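Local coordinates for protein 3'-5'-exonuclease (Saccharomyces cerevisiae, PDB 3E2V) that probably cuts double-stranded DNA as a magnesium-dependent endonuclease and trims it from the 3' to the 5' end as a TatD-type exonuclease, at residues Lys42-Ala47 with Leu81-Thr86. Sequence-based numbering, arbitrary orientation.
Sequences KLLERA and LKLYHT
L44 and A47 of helix 40-49 rest on L81 and L83 in a small contact, mainly of apolar side chains, between a helix and the start of a strand in the TIM-barrel fold. L81 lies just before strand 82-87 and L83 within it; that strand is the third of the parallel barrel sheet. The contact therefore helps join an outer helix to the barrel wall, away from the magnesium site.

Two leucines from the strand side meet one leucine and one alanine from the helix. L44 and L83 reach toward each other tip to tip, with L44 CD1 4.1 Å from L83 CD1, while the other branch, L44 CD2, touches both leucines, 4.0 Å from L81 CD2 and 4.2 Å from L83 CD2. This forked end suits leucine to its place. The CA-CB bond of L44 points toward the strand, and CG sits beside the backbone N (chi1 -66°); from there the two methyls reach the leucines.

Three residues further, about one helical turn on, A47 offers only a methyl, and this short side chain lets L81 come close to the helix backbone: A47 CB is 3.8 Å from L81 CD1. All four residues are buried, and no hydrogen bond crosses between the segments; van der Waals packing links them.

Around this patch, L83 also leans on V75 of helix 62-75, and L81 on V52 of strand 52-57. On the same helix, the R46 side chain starts out away from the strand, and its guanidinium forms salt bridges with D39 and E358. The closest approach of all is a methyl against a backbone carbonyl, L81 CD1 to L44 O at 3.2 Å.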
loop_
_atom_site.group_PDB
_atom_site.type_symbol
_atom_site.label_atom_id
_atom_site.label_comp_id
_atom_site.label_asym_id
_atom_site.label_seq_id
_atom_site.Cartn_x
_atom_site.Cartn_y
_atom_site.Cartn_z
ATOM N N LYS A 42 20.847 -0.883 4.865
ATOM C CA LYS A 42 21.532 -0.730 3.565
ATOM C C LYS A 42 20.547 -0.575 2.397
ATOM O O LYS A 42 20.795 0.189 1.450
ATOM C CB LYS A 42 22.504 -1.887 3.294
ATOM C CG LYS A 42 23.795 -1.734 4.078
ATOM C CD LYS A 42 24.644 -2.979 3.956
ATOM C CE LYS A 42 25.817 -2.951 4.926
ATOM N NZ LYS A 42 27.019 -2.357 4.296
ATOM N N LEU A 43 19.428 -1.283 2.485
ATOM C CA LEU A 43 18.353 -1.123 1.538
ATOM C C LEU A 43 17.888 0.334 1.484
ATOM O O LEU A 43 17.657 0.886 0.399
ATOM C CB LEU A 43 17.181 -2.023 1.929
ATOM C CG LEU A 43 15.953 -1.929 1.039
ATOM C CD1 LEU A 43 15.523 -3.296 0.574
ATOM C CD2 LEU A 43 14.844 -1.160 1.733
ATOM N N LEU A 44 17.731 0.947 2.652
ATOM C CA LEU A 44 17.282 2.333 2.708
ATOM C C LEU A 44 18.353 3.278 2.180
ATOM O O LEU A 44 18.019 4.268 1.529
ATOM C CB LEU A 44 16.818 2.694 4.125
ATOM C CG LEU A 44 15.556 1.939 4.589
ATOM C CD1 LEU A 44 15.358 2.038 6.104
ATOM C CD2 LEU A 44 14.279 2.386 3.848
ATOM N N GLU A 45 19.615 2.964 2.440
ATOM C CA GLU A 45 20.736 3.718 1.866
ATOM C C GLU A 45 20.739 3.656 0.335
ATOM O O GLU A 45 20.964 4.678 -0.335
ATOM C CB GLU A 45 22.068 3.236 2.467
ATOM C CG GLU A 45 22.161 3.548 3.958
ATOM C CD GLU A 45 23.361 2.935 4.677
ATOM O OE1 GLU A 45 24.092 2.115 4.084
ATOM O OE2 GLU A 45 23.561 3.300 5.858
ATOM N N ARG A 46 20.474 2.478 -0.232
ATOM C CA ARG A 46 20.370 2.329 -1.691
ATOM C C ARG A 46 19.233 3.193 -2.237
ATOM O O ARG A 46 19.391 3.872 -3.262
ATOM C CB ARG A 46 20.154 0.875 -2.107
ATOM C CG ARG A 46 21.376 0.004 -1.900
ATOM C CD ARG A 46 21.186 -1.355 -2.505
ATOM N NE ARG A 46 20.263 -2.246 -1.782
ATOM C CZ ARG A 46 20.601 -2.974 -0.720
ATOM N NH1 ARG A 46 21.814 -2.857 -0.166
ATOM N NH2 ARG A 46 19.703 -3.788 -0.175
ATOM N N ALA A 47 18.085 3.167 -1.560
ATOM C CA ALA A 47 16.951 3.966 -2.005
ATOM C C ALA A 47 17.267 5.472 -1.982
ATOM O O ALA A 47 16.942 6.201 -2.919
ATOM C CB ALA A 47 15.710 3.640 -1.149
ATOM N N LEU A 81 15.802 7.683 4.620
ATOM C CA LEU A 81 14.445 7.987 4.139
ATOM C C LEU A 81 13.562 8.357 5.310
ATOM O O LEU A 81 13.700 7.793 6.402
ATOM C CB LEU A 81 13.805 6.776 3.449
ATOM C CG LEU A 81 14.035 6.556 1.956
ATOM C CD1 LEU A 81 15.490 6.298 1.619
ATOM C CD2 LEU A 81 13.174 5.396 1.486
ATOM N N LYS A 82 12.649 9.295 5.097
ATOM C CA LYS A 82 11.612 9.529 6.079
ATOM C C LYS A 82 10.551 8.450 5.872
ATOM O O LYS A 82 9.968 8.341 4.784
ATOM C CB LYS A 82 11.009 10.927 5.946
ATOM C CG LYS A 82 9.930 11.236 6.967
ATOM C CD LYS A 82 10.462 11.250 8.402
ATOM C CE LYS A 82 9.338 11.385 9.414
ATOM N NZ LYS A 82 9.724 10.826 10.746
ATOM N N LEU A 83 10.329 7.643 6.908
ATOM C CA LEU A 83 9.369 6.554 6.830
ATOM C C LEU A 83 8.102 6.866 7.586
ATOM O O LEU A 83 8.124 7.291 8.750
ATOM C CB LEU A 83 9.976 5.273 7.374
ATOM C CG LEU A 83 11.211 4.749 6.639
ATOM C CD1 LEU A 83 11.770 3.533 7.348
ATOM C CD2 LEU A 83 10.898 4.405 5.201
ATOM N N TYR A 84 6.993 6.644 6.887
ATOM C CA TYR A 84 5.667 6.658 7.479
ATOM C C TYR A 84 5.073 5.266 7.386
ATOM O O TYR A 84 5.647 4.398 6.751
ATOM C CB TYR A 84 4.786 7.703 6.788
ATOM C CG TYR A 84 5.402 9.082 6.844
ATOM C CD1 TYR A 84 5.548 9.739 8.059
ATOM C CD2 TYR A 84 5.856 9.705 5.696
ATOM C CE1 TYR A 84 6.124 11.002 8.129
ATOM C CE2 TYR A 84 6.444 10.970 5.752
ATOM C CZ TYR A 84 6.574 11.610 6.966
ATOM O OH TYR A 84 7.156 12.864 7.006
ATOM N N HIS A 85 3.945 5.024 8.052
ATOM C CA HIS A 85 3.309 3.714 7.920
ATOM C C HIS A 85 1.793 3.782 8.003
ATOM O O HIS A 85 1.199 4.809 8.399
ATOM C CB HIS A 85 3.834 2.759 8.989
ATOM C CG HIS A 85 3.372 3.128 10.361
ATOM N ND1 HIS A 85 2.177 2.681 10.877
ATOM C CD2 HIS A 85 3.892 3.976 11.281
ATOM C CE1 HIS A 85 2.008 3.185 12.088
ATOM N NE2 HIS A 85 3.039 3.968 12.358
ATOM N N THR A 86 1.174 2.662 7.643
ATOM C CA THR A 86 -0.271 2.538 7.753
ATOM C C THR A 86 -0.618 1.675 8.964
ATOM O O THR A 86 0.264 1.039 9.578
ATOM C CB THR A 86 -0.878 1.875 6.468
ATOM O OG1 THR A 86 -0.606 0.464 6.479
ATOM C CG2 THR A 86 -0.278 2.471 5.198
#